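Long-range contacts in putative O-acetylhomoserine (Thiol)-lyase (Campylobacter jejuni, PDB 4OC9), which is probably a pyridoxal-phosphate enzyme of the trans-sulfuration family, thought to transfer the aminocarboxypropyl group of O-acetylhomoserine to a thiol or sulfide: residues S24-Q29 with P276-W280; I79-S83 with G271-A275; I161-E165 with L329-F334. All blocks are in the same frame, centred on the assembly; numbering follows the deposited sequence.

Contact 1 (S24-Q29 with P276-W280)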
ATOM      1  N   SER D  24     -12.392  -9.546  -1.108  1.00 16.59           N
ATOM      2  CA  SER D  24     -11.203  -9.273  -0.337  1.00 17.12           C
ATOM      3  C   SER D  24     -11.540  -8.226   0.718  1.00 16.45           C
ATOM      4  O   SER D  24     -12.382  -7.370   0.479  1.00 18.67           O
ATOM      5  CB  SER D  24     -10.096  -8.716  -1.213  1.00 16.73           C
ATOM      6  OG  SER D  24      -8.986  -8.392  -0.398  1.00 16.23           O
ATOM      7  N   VAL D  25     -10.857  -8.282   1.852  1.00 15.86           N
ATOM      8  CA  VAL D  25     -11.096  -7.331   2.926  1.00 15.13           C
ATOM      9  C   VAL D  25     -10.526  -5.990   2.506  1.00 14.21           C
ATOM     10  O   VAL D  25      -9.390  -5.889   2.082  1.00 12.67           O
ATOM     11  CB  VAL D  25     -10.437  -7.753   4.239  1.00 16.69           C
ATOM     12  CG1 VAL D  25     -10.734  -6.754   5.334  1.00 16.67           C
ATOM     13  CG2 VAL D  25     -10.928  -9.130   4.672  1.00 18.80           C
ATOM     14  N   PRO D  26     -11.327  -4.932   2.612  1.00 13.17           N
ATOM     15  CA  PRO D  26     -10.790  -3.660   2.209  1.00 13.51           C
ATOM     16  C   PRO D  26      -9.696  -3.174   3.132  1.00 13.66           C
ATOM     17  O   PRO D  26      -9.666  -3.529   4.320  1.00 13.17           O
ATOM     18  CB  PRO D  26     -11.991  -2.703   2.312  1.00 14.16           C
ATOM     19  CG  PRO D  26     -13.198  -3.573   2.464  1.00 14.05           C
ATOM     20  CD  PRO D  26     -12.718  -4.847   3.072  1.00 13.49           C
ATOM     21  N   ILE D  27      -8.814  -2.347   2.572  1.00 13.45           N
ATOM     22  CA  ILE D  27      -7.715  -1.780   3.343  1.00 12.76           C
ATOM     23  C   ILE D  27      -8.182  -0.409   3.844  1.00 12.26           C
ATOM     24  O   ILE D  27      -8.278   0.555   3.061  1.00 11.79           O
ATOM     25  CB  ILE D  27      -6.445  -1.571   2.519  1.00 11.81           C
ATOM     26  CG1 ILE D  27      -6.032  -2.865   1.829  1.00 11.61           C
ATOM     27  CG2 ILE D  27      -5.358  -1.025   3.423  1.00 11.28           C
ATOM     28  CD1 ILE D  27      -4.878  -2.692   0.845  1.00 11.21           C
ATOM     29  N   TYR D  28      -8.468  -0.338   5.140  1.00 11.56           N
ATOM     30  CA  TYR D  28      -8.902   0.898   5.754  1.00 12.69           C
ATOM     31  C   TYR D  28      -7.683   1.773   6.129  1.00 12.81           C
ATOM     32  O   TYR D  28      -7.314   1.866   7.301  1.00 10.67           O
ATOM     33  CB  TYR D  28      -9.832   0.637   6.955  1.00 13.25           C
ATOM     34  CG  TYR D  28     -11.151   0.036   6.518  1.00 14.03           C
ATOM     35  CD1 TYR D  28     -12.216   0.861   6.130  1.00 13.90           C
ATOM     36  CD2 TYR D  28     -11.345  -1.353   6.454  1.00 14.78           C
ATOM     37  CE1 TYR D  28     -13.422   0.333   5.706  1.00 13.89           C
ATOM     38  CE2 TYR D  28     -12.554  -1.889   6.021  1.00 14.33           C
ATOM     39  CZ  TYR D  28     -13.589  -1.028   5.664  1.00 14.88           C
ATOM     40  OH  TYR D  28     -14.776  -1.522   5.240  1.00 17.28           O
ATOM     41  N   GLN D  29      -7.086   2.414   5.111  1.00 12.38           N
ATOM     42  CA  GLN D  29      -5.917   3.292   5.288  1.00 12.30           C
ATOM     43  C   GLN D  29      -6.626   4.557   5.806  1.00 11.54           C
ATOM     44  O   GLN D  29      -6.867   5.549   5.085  1.00 10.71           O
ATOM     45  CB  GLN D  29      -5.183   3.501   3.958  1.00 13.30           C
ATOM     46  CG  GLN D  29      -3.871   4.232   4.134  1.00 12.74           C
ATOM     47  CD  GLN D  29      -2.896   3.390   4.906  1.00 12.85           C
ATOM     48  OE1 GLN D  29      -2.544   2.311   4.472  1.00 12.44           O
ATOM     49  NE2 GLN D  29      -2.371   3.934   6.017  1.00 13.25           N
ATOM     50  N   PRO D 276      -2.633  -0.516   8.840  1.00  9.76           N
ATOM     51  CA  PRO D 276      -3.614  -1.196   7.982  1.00  9.32           C
ATOM     52  C   PRO D 276      -3.041  -1.977   6.812  1.00  9.81           C
ATOM     53  O   PRO D 276      -3.532  -3.065   6.453  1.00  9.31           O
ATOM     54  CB  PRO D 276      -4.473  -0.056   7.450  1.00  9.37           C
ATOM     55  CG  PRO D 276      -4.275   1.072   8.373  1.00  9.61           C
ATOM     56  CD  PRO D 276      -2.909   0.926   8.963  1.00  9.94           C
ATOM     57  N   GLN D 277      -2.026  -1.426   6.185  1.00 10.11           N
ATOM     58  CA  GLN D 277      -1.448  -2.109   5.051  1.00 11.57           C
ATOM     59  C   GLN D 277      -0.796  -3.413   5.552  1.00 10.17           C
ATOM     60  O   GLN D 277      -0.904  -4.447   4.890  1.00  8.67           O
ATOM     61  CB  GLN D 277      -0.413  -1.206   4.383  1.00 12.64           C
ATOM     62  CG  GLN D 277       0.154  -1.743   3.094  1.00 13.73           C
ATOM     63  CD  GLN D 277      -0.865  -1.777   1.968  1.00 16.09           C
ATOM     64  OE1 GLN D 277      -1.804  -0.976   1.928  1.00 17.68           O
ATOM     65  NE2 GLN D 277      -0.633  -2.650   1.005  1.00 16.04           N
ATOM     66  N   ASN D 278      -0.065  -3.328   6.676  1.00  8.85           N
ATOM     67  CA  ASN D 278       0.599  -4.516   7.231  1.00  8.63           C
ATOM     68  C   ASN D 278      -0.432  -5.534   7.653  1.00  8.84           C
ATOM     69  O   ASN D 278      -0.295  -6.745   7.346  1.00  9.66           O
ATOM     70  CB  ASN D 278       1.565  -4.227   8.371  1.00  8.40           C
ATOM     71  CG  ASN D 278       2.859  -3.595   7.908  1.00  8.51           C
ATOM     72  OD1 ASN D 278       2.916  -2.862   6.940  1.00  8.01           O
ATOM     73  ND2 ASN D 278       3.933  -3.885   8.644  1.00  9.69           N
ATOM     74  N   ALA D 279      -1.511  -5.051   8.275  1.00  8.21           N
ATOM     75  CA  ALA D 279      -2.584  -5.945   8.732  1.00  8.11           C
ATOM     76  C   ALA D 279      -3.184  -6.687   7.545  1.00  8.24           C
ATOM     77  O   ALA D 279      -3.372  -7.909   7.588  1.00  8.19           O
ATOM     78  CB  ALA D 279      -3.650  -5.180   9.471  1.00  7.55           C
ATOM     79  N   TRP D 280      -3.450  -5.952   6.470  1.00  7.98           N
ATOM     80  CA  TRP D 280      -4.026  -6.550   5.263  1.00  8.33           C
ATOM     81  C   TRP D 280      -3.096  -7.596   4.637  1.00  8.15           C
ATOM     82  O   TRP D 280      -3.536  -8.684   4.279  1.00  8.29           O
ATOM     83  CB  TRP D 280      -4.402  -5.473   4.244  1.00  8.60           C
ATOM     84  CG  TRP D 280      -5.066  -6.015   3.054  1.00  8.33           C
ATOM     85  CD1 TRP D 280      -6.359  -6.312   2.936  1.00  8.57           C
ATOM     86  CD2 TRP D 280      -4.459  -6.291   1.786  1.00  8.92           C
ATOM     87  NE1 TRP D 280      -6.628  -6.792   1.647  1.00  9.05           N
ATOM     88  CE2 TRP D 280      -5.471  -6.785   0.929  1.00  8.76           C
ATOM     89  CE3 TRP D 280      -3.154  -6.194   1.297  1.00  9.49           C
ATOM     90  CZ2 TRP D 280      -5.234  -7.145  -0.379  1.00  8.85           C
ATOM     91  CZ3 TRP D 280      -2.904  -6.574  -0.016  1.00  9.36           C
ATOM     92  CH2 TRP D 280      -3.951  -7.034  -0.845  1.00  9.34           C
TER
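The extended N-terminal loop between helices 6-9 and 38-45 lies here against the first turn of the long helix 276-309, with Ile-27 laid over the indole of Trp-280. CG1 of Ile-27, anti to the carbonyl carbon (chi1 -54°), forms a CH-pi contact, 3.6 Å from the centroid of the five-membered ring of Trp-280 and only 15° off its normal. The chain then runs on over the same face, bringing Ile-27 CD1 to 3.7 Å from Trp-280 CD2. The other branch turns to the start of the helix, where Ile-27 CG2 is 4.2 Å from Pro-276 CB. At the edge of the indole, Val-25 O is 2.9 Å from Trp-280 NE1, and Ser-24 OG lies near the ring plane, so the loop follows both the face and the rim of this one side chain. Gln-29 of the second subunit packs on Trp-280 as well. Farther along, Tyr-28 is the centre of an inverse gamma turn, and Tyr-28 O sits 3.3 Å from Pro-276 CG while accepting a hydrogen bond from Asn-59 ND2. Gln-29 OE1 comes no nearer to Gln-277 than 4.1 Å, at CB; Gln-29 NE2 is hydrogen-bonded to Thr-213 O of the third subunit, whereas the buried OE1 of Gln-277 has no polar partner in the model and is 3.7 Å from Ile-27 CD1. Helix 60-73 backs the loop, with Thr-61 OG1 hydrogen-bonded to both Pro-26 O and Tyr-28 N and Thr-61 also touching Trp-280.

Contact 2 (I79-S83 with G271-A275)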
ATOM      1  N   ILE D  79      -5.655  -9.745  19.190  1.00 15.72           N
ATOM      2  CA  ILE D  79      -5.292  -8.349  18.990  1.00 16.95           C
ATOM      3  C   ILE D  79      -3.959  -8.140  18.318  1.00 15.35           C
ATOM      4  O   ILE D  79      -2.924  -8.449  18.887  1.00 14.97           O
ATOM      5  CB  ILE D  79      -5.231  -7.606  20.342  1.00 19.66           C
ATOM      6  CG1 ILE D  79      -6.655  -7.449  20.877  1.00 20.21           C
ATOM      7  CG2 ILE D  79      -4.655  -6.203  20.163  1.00 19.57           C
ATOM      8  CD1 ILE D  79      -6.738  -6.847  22.242  1.00 20.98           C
ATOM      9  N   PRO D  80      -3.997  -7.617  17.097  1.00 15.16           N
ATOM     10  CA  PRO D  80      -2.767  -7.362  16.385  1.00 13.55           C
ATOM     11  C   PRO D  80      -2.130  -6.079  16.841  1.00 11.60           C
ATOM     12  O   PRO D  80      -2.817  -5.105  17.120  1.00 10.88           O
ATOM     13  CB  PRO D  80      -3.223  -7.251  14.924  1.00 13.31           C
ATOM     14  CG  PRO D  80      -4.526  -7.964  14.888  1.00 13.65           C
ATOM     15  CD  PRO D  80      -5.154  -7.549  16.182  1.00 14.72           C
ATOM     16  N   VAL D  81      -0.815  -6.112  16.858  1.00 10.28           N
ATOM     17  CA  VAL D  81      -0.003  -5.005  17.264  1.00 10.71           C
ATOM     18  C   VAL D  81       1.143  -4.801  16.280  1.00 10.85           C
ATOM     19  O   VAL D  81       1.330  -5.604  15.379  1.00 11.81           O
ATOM     20  CB  VAL D  81       0.470  -5.164  18.713  1.00 11.11           C
ATOM     21  CG1 VAL D  81      -0.723  -5.106  19.624  1.00 11.50           C
ATOM     22  CG2 VAL D  81       1.206  -6.452  18.908  1.00 10.64           C
ATOM     23  N   ALA D  82       1.910  -3.720  16.452  1.00 11.24           N
ATOM     24  CA  ALA D  82       2.999  -3.383  15.499  1.00 10.49           C
ATOM     25  C   ALA D  82       4.088  -4.405  15.240  1.00  9.28           C
ATOM     26  O   ALA D  82       4.726  -4.361  14.212  1.00  8.63           O
ATOM     27  CB  ALA D  82       3.626  -2.065  15.884  1.00 10.33           C
ATOM     28  N   SER D  83       4.352  -5.258  16.213  1.00  9.28           N
ATOM     29  CA  SER D  83       5.382  -6.261  16.047  1.00  8.91           C
ATOM     30  C   SER D  83       5.269  -7.334  17.082  1.00  8.30           C
ATOM     31  O   SER D  83       4.541  -7.211  18.034  1.00  7.70           O
ATOM     32  CB  SER D  83       6.756  -5.643  16.202  1.00  8.96           C
ATOM     33  OG  SER D  83       6.965  -5.206  17.528  1.00  8.44           O
ATOM     34  N   GLY D 271       0.636   2.946  22.306  1.00 13.11           N
ATOM     35  CA  GLY D 271       0.539   3.032  20.857  1.00 11.90           C
ATOM     36  C   GLY D 271       1.328   2.240  19.856  1.00 10.72           C
ATOM     37  O   GLY D 271       1.746   2.803  18.839  1.00  9.79           O
ATOM     38  N   ALA D 272       1.532   0.965  20.130  1.00 11.33           N
ATOM     39  CA  ALA D 272       2.266   0.082  19.229  1.00 12.23           C
ATOM     40  C   ALA D 272       1.229  -0.537  18.288  1.00 12.49           C
ATOM     41  O   ALA D 272       1.032  -1.738  18.211  1.00 13.02           O
ATOM     42  CB  ALA D 272       3.003  -0.979  19.993  1.00 13.09           C
ATOM     43  N   SER D 273       0.593   0.340  17.555  1.00 13.08           N
ATOM     44  CA  SER D 273      -0.455  -0.002  16.636  1.00 15.63           C
ATOM     45  C   SER D 273       0.012  -0.561  15.293  1.00 12.93           C
ATOM     46  O   SER D 273       1.031  -0.172  14.703  1.00 12.49           O
ATOM     47  CB  SER D 273      -1.402   1.213  16.592  1.00 19.34           C
ATOM     48  OG  SER D 273      -2.548   1.087  15.774  1.00 27.88           O
ATOM     49  N   LEU D 274      -0.727  -1.549  14.843  1.00 12.32           N
ATOM     50  CA  LEU D 274      -0.415  -2.188  13.586  1.00 11.94           C
ATOM     51  C   LEU D 274      -1.051  -1.395  12.437  1.00 11.15           C
ATOM     52  O   LEU D 274      -2.274  -1.259  12.372  1.00 11.59           O
ATOM     53  CB  LEU D 274      -0.940  -3.634  13.559  1.00 12.49           C
ATOM     54  CG  LEU D 274      -0.617  -4.423  12.272  1.00 13.00           C
ATOM     55  CD1 LEU D 274       0.887  -4.577  12.074  1.00 13.55           C
ATOM     56  CD2 LEU D 274      -1.254  -5.804  12.285  1.00 13.49           C
ATOM     57  N   ALA D 275      -0.223  -0.949  11.506  1.00 10.32           N
ATOM     58  CA  ALA D 275      -0.713  -0.230  10.345  1.00 10.63           C
ATOM     59  C   ALA D 275      -1.618  -1.115   9.464  1.00 10.02           C
ATOM     60  O   ALA D 275      -1.407  -2.323   9.331  1.00  9.78           O
ATOM     61  CB  ALA D 275       0.446   0.294   9.535  1.00 11.58           C
TER
HETATM   62  O   HOH W   1      -2.834  -2.127  16.449  1.00  8.29           O
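A single water ties Pro-80 to Leu-274: it donates to Pro-80 O over 3.1 Å and accepts from Leu-274 N over 2.7 Å, with a weak third link to Ser-273 OG. Beyond it the two segments bond directly. Ala-82 N donates to Ala-272 O at 2.8 Å, with an N-H...O angle of 158°, approaching from above the carbonyl plane, 46° out of it. Ala-272 is the centre of an inverse gamma turn, and Val-81 CB lies 3.5 Å from Ala-272 O. The methyl of Ala-82 is wedged into the loop, its CB 3.4 Å from Ser-273 O and 4.3 Å from Ala-272 CB. In Leu-274, chi1 of -178° carries the two methyls back over the strand end, CD2 to 3.6 Å from Pro-80 CB and CD1 to 3.5 Å from Val-81 O. Ser-83 OG also bonds Gly-271 O of the third subunit. Strand 77-81, outermost in the large sheet within this chain, pairs antiparallel with strand 217-221, and the loop joining helices 257-270 and 276-309 passes its end. Leu-65 of helix 60-73 touches both Pro-80 and Leu-274, while helix 84-93, capped by Ser-83, bonds Ala-272 N through Tyr-90 OH.

Contact 3 (I161-E165 with L329-F334)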
ATOM      1  N   ILE D 161      11.479 -28.059  22.173  1.00 16.80           N
ATOM      2  CA  ILE D 161      10.056 -28.215  22.389  1.00 16.51           C
ATOM      3  C   ILE D 161       9.706 -28.288  23.860  1.00 16.01           C
ATOM      4  O   ILE D 161      10.222 -29.123  24.614  1.00 16.71           O
ATOM      5  CB  ILE D 161       9.522 -29.458  21.693  1.00 16.22           C
ATOM      6  CG1 ILE D 161       9.810 -29.366  20.202  1.00 16.31           C
ATOM      7  CG2 ILE D 161       8.029 -29.581  21.940  1.00 18.40           C
ATOM      8  CD1 ILE D 161       9.347 -30.555  19.379  1.00 15.96           C
ATOM      9  N   ALA D 162       8.767 -27.444  24.244  1.00 16.23           N
ATOM     10  CA  ALA D 162       8.301 -27.377  25.625  1.00 17.01           C
ATOM     11  C   ALA D 162       7.225 -28.418  25.902  1.00 17.10           C
ATOM     12  O   ALA D 162       6.336 -28.640  25.065  1.00 18.86           O
ATOM     13  CB  ALA D 162       7.747 -25.984  25.906  1.00 17.24           C
ATOM     14  N   ASP D 163       7.284 -29.041  27.073  1.00 15.62           N
ATOM     15  CA  ASP D 163       6.294 -30.026  27.459  1.00 15.66           C
ATOM     16  C   ASP D 163       5.184 -29.163  28.063  1.00 15.78           C
ATOM     17  O   ASP D 163       5.088 -28.949  29.274  1.00 17.46           O
ATOM     18  CB  ASP D 163       6.859 -31.050  28.440  1.00 14.74           C
ATOM     19  CG  ASP D 163       5.915 -32.212  28.675  1.00 15.42           C
ATOM     20  OD1 ASP D 163       4.699 -32.097  28.380  1.00 15.45           O
ATOM     21  OD2 ASP D 163       6.392 -33.265  29.173  1.00 19.53           O
ATOM     22  N   ILE D 164       4.317 -28.706  27.181  1.00 17.96           N
ATOM     23  CA  ILE D 164       3.219 -27.816  27.541  1.00 19.50           C
ATOM     24  C   ILE D 164       2.330 -28.292  28.685  1.00 20.08           C
ATOM     25  O   ILE D 164       2.099 -27.519  29.613  1.00 18.68           O
ATOM     26  CB  ILE D 164       2.376 -27.439  26.322  1.00 18.78           C
ATOM     27  CG1 ILE D 164       3.268 -26.837  25.231  1.00 19.63           C
ATOM     28  CG2 ILE D 164       1.312 -26.437  26.735  1.00 20.10           C
ATOM     29  CD1 ILE D 164       2.548 -26.532  23.928  1.00 18.63           C
ATOM     30  N   GLU D 165       1.839 -29.528  28.624  1.00 21.79           N
ATOM     31  CA  GLU D 165       0.977 -30.069  29.700  1.00 23.87           C
ATOM     32  C   GLU D 165       1.558 -29.904  31.119  1.00 20.91           C
ATOM     33  O   GLU D 165       0.818 -29.609  32.050  1.00 16.64           O
ATOM     34  CB  GLU D 165       0.668 -31.544  29.509  1.00 24.45           C
ATOM     35  CG  GLU D 165      -0.166 -31.864  28.293  1.00 24.76           C
ATOM     36  CD  GLU D 165      -0.446 -33.346  28.185  1.00 24.56           C
ATOM     37  OE1 GLU D 165      -0.057 -34.098  29.126  1.00 28.23           O
ATOM     38  OE2 GLU D 165      -1.048 -33.755  27.171  1.00 22.12           O
ATOM     39  N   LEU D 329       8.662 -35.448  22.360  1.00 16.16           N
ATOM     40  CA  LEU D 329       7.770 -34.308  22.601  1.00 16.76           C
ATOM     41  C   LEU D 329       7.158 -33.885  21.245  1.00 15.83           C
ATOM     42  O   LEU D 329       6.002 -33.463  21.186  1.00 14.71           O
ATOM     43  CB  LEU D 329       8.517 -33.154  23.262  1.00 18.23           C
ATOM     44  CG  LEU D 329       8.902 -33.462  24.709  1.00 18.84           C
ATOM     45  CD1 LEU D 329       9.889 -32.489  25.310  1.00 18.86           C
ATOM     46  CD2 LEU D 329       7.620 -33.499  25.532  1.00 21.06           C
ATOM     47  N   PHE D 330       7.942 -33.995  20.175  1.00 13.28           N
ATOM     48  CA  PHE D 330       7.462 -33.646  18.854  1.00 12.45           C
ATOM     49  C   PHE D 330       6.302 -34.550  18.485  1.00 13.07           C
ATOM     50  O   PHE D 330       5.241 -34.078  18.102  1.00 11.81           O
ATOM     51  CB  PHE D 330       8.592 -33.745  17.822  1.00 11.69           C
ATOM     52  CG  PHE D 330       8.110 -33.742  16.404  1.00 10.27           C
ATOM     53  CD1 PHE D 330       7.547 -32.623  15.847  1.00 10.25           C
ATOM     54  CD2 PHE D 330       8.307 -34.849  15.600  1.00 10.60           C
ATOM     55  CE1 PHE D 330       7.127 -32.622  14.515  1.00 10.37           C
ATOM     56  CE2 PHE D 330       7.921 -34.849  14.262  1.00  9.69           C
ATOM     57  CZ  PHE D 330       7.333 -33.738  13.725  1.00  9.70           C
ATOM     58  N   LYS D 331       6.521 -35.855  18.594  1.00 13.54           N
ATOM     59  CA  LYS D 331       5.473 -36.828  18.279  1.00 15.15           C
ATOM     60  C   LYS D 331       4.252 -36.638  19.173  1.00 15.49           C
ATOM     61  O   LYS D 331       3.134 -36.883  18.770  1.00 15.85           O
ATOM     62  CB  LYS D 331       5.988 -38.273  18.427  1.00 15.62           C
ATOM     63  CG  LYS D 331       7.053 -38.711  17.418  1.00 16.27           C
ATOM     64  CD  LYS D 331       6.505 -38.696  15.995  1.00 16.85           C
ATOM     65  CE  LYS D 331       7.536 -39.175  14.990  1.00 16.80           C
ATOM     66  NZ  LYS D 331       7.022 -39.256  13.610  1.00 17.06           N
ATOM     67  N   LYS D 332       4.469 -36.209  20.401  1.00 17.35           N
ATOM     68  CA  LYS D 332       3.363 -36.016  21.336  1.00 20.37           C
ATOM     69  C   LYS D 332       2.473 -34.808  21.044  1.00 18.05           C
ATOM     70  O   LYS D 332       1.256 -34.904  21.116  1.00 17.01           O
ATOM     71  CB  LYS D 332       3.895 -35.889  22.754  1.00 22.07           C
ATOM     72  CG  LYS D 332       2.802 -35.759  23.786  1.00 27.13           C
ATOM     73  CD  LYS D 332       3.372 -35.584  25.183  1.00 36.90           C
ATOM     74  CE  LYS D 332       2.259 -35.423  26.208  1.00 43.79           C
ATOM     75  NZ  LYS D 332       2.791 -35.137  27.569  1.00 52.91           N
ATOM     76  N   TYR D 333       3.086 -33.690  20.709  1.00 17.19           N
ATOM     77  CA  TYR D 333       2.322 -32.474  20.440  1.00 17.54           C
ATOM     78  C   TYR D 333       2.040 -32.064  18.989  1.00 18.07           C
ATOM     79  O   TYR D 333       1.117 -31.279  18.756  1.00 19.95           O
ATOM     80  CB  TYR D 333       2.972 -31.315  21.137  1.00 16.42           C
ATOM     81  CG  TYR D 333       2.940 -31.422  22.629  1.00 19.39           C
ATOM     82  CD1 TYR D 333       1.794 -31.093  23.327  1.00 21.63           C
ATOM     83  CD2 TYR D 333       4.068 -31.765  23.355  1.00 19.11           C
ATOM     84  CE1 TYR D 333       1.746 -31.176  24.700  1.00 21.86           C
ATOM     85  CE2 TYR D 333       4.030 -31.833  24.721  1.00 22.53           C
ATOM     86  CZ  TYR D 333       2.861 -31.529  25.398  1.00 22.63           C
ATOM     87  OH  TYR D 333       2.833 -31.582  26.795  1.00 21.01           O
ATOM     88  N   PHE D 334       2.781 -32.583  18.017  1.00 17.61           N
ATOM     89  CA  PHE D 334       2.575 -32.207  16.580  1.00 18.19           C
ATOM     90  C   PHE D 334       1.784 -33.270  15.801  1.00 21.37           C
ATOM     91  O   PHE D 334       2.353 -34.262  15.346  1.00 24.99           O
ATOM     92  CB  PHE D 334       3.929 -31.921  15.946  1.00 15.23           C
ATOM     93  CG  PHE D 334       4.597 -30.689  16.471  1.00 14.44           C
ATOM     94  CD1 PHE D 334       5.157 -30.667  17.734  1.00 14.12           C
ATOM     95  CD2 PHE D 334       4.742 -29.582  15.678  1.00 13.99           C
ATOM     96  CE1 PHE D 334       5.797 -29.546  18.212  1.00 14.74           C
ATOM     97  CE2 PHE D 334       5.393 -28.452  16.150  1.00 15.06           C
ATOM     98  CZ  PHE D 334       5.919 -28.434  17.424  1.00 15.19           C
TER
HETATM   99  O   HOH W   2       5.332 -35.974  27.883  1.00 11.85           O
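Ile-161 fills the apolar centre: with chi1 -58° its CG1 stands beside the backbone N, and CD1 packs 3.6 Å from Phe-330 CB and 3.9 Å from Phe-334 CE1. The side chains of Ile-161 and Leu-329 slide past each other in opposite directions, Ile-161 CG2 3.8 Å from Leu-329 CB. Leu-329 continues outward, its CD2 resting against the carboxylate carbon of Asp-163. There the polar part begins, centred on the hydroxyl of Tyr-333. Tyr-333 OH donates to Asp-163 OD1 in a short bond of 2.5 Å, meeting that oxygen nearly along its C-O axis, with carboxylate and ring planes 71° apart. The same Tyr-333 OH accepts from Glu-165 N at 2.9 Å, N-H...O angle 159°, which takes up an amide in the first turn of helix 164-174 and fixes the phenol between side chain and backbone. Farther out, the extended Lys-332 reaches two acids: NZ pairs with Glu-165 OE1 at 3.4 Å, a weak hydrogen bond within a salt bridge, and with Asp-163 OD1 in a long one of 3.7 Å. A water accepts from Lys-332 NZ at 2.7 Å and donates to Asp-163 OD2. An apolar core edged by a salt-bridge network thus joins helix 327-333 to the beta-alpha-beta crossover of strand 146-152, helix 164-174 and strand 177-181 in the seven-stranded sheet characteristic of fold-type I pyridoxal-phosphate enzymes.

Contacts 1 and 2 are neighbours, their centres about 13 Å apart, because segment 271-275 runs directly into helix 276-309; Ala-279 CB touches Leu-274 CD2 at 3.7 Å. Contact 2 closes a smaller span of chain within that of contact 1, and both border the third subunit, so the N-terminal loop and strand 77-81 lie close to that subunit interface. Contact 3 lies on the opposite side of the chain's centre, about 30 Å from contact 2 and 35 Å from contact 1, centre to centre, and touches no other subunit. Its segments alternate with theirs along the chain, joining a crossover of the large sheet to the later helix 327-333.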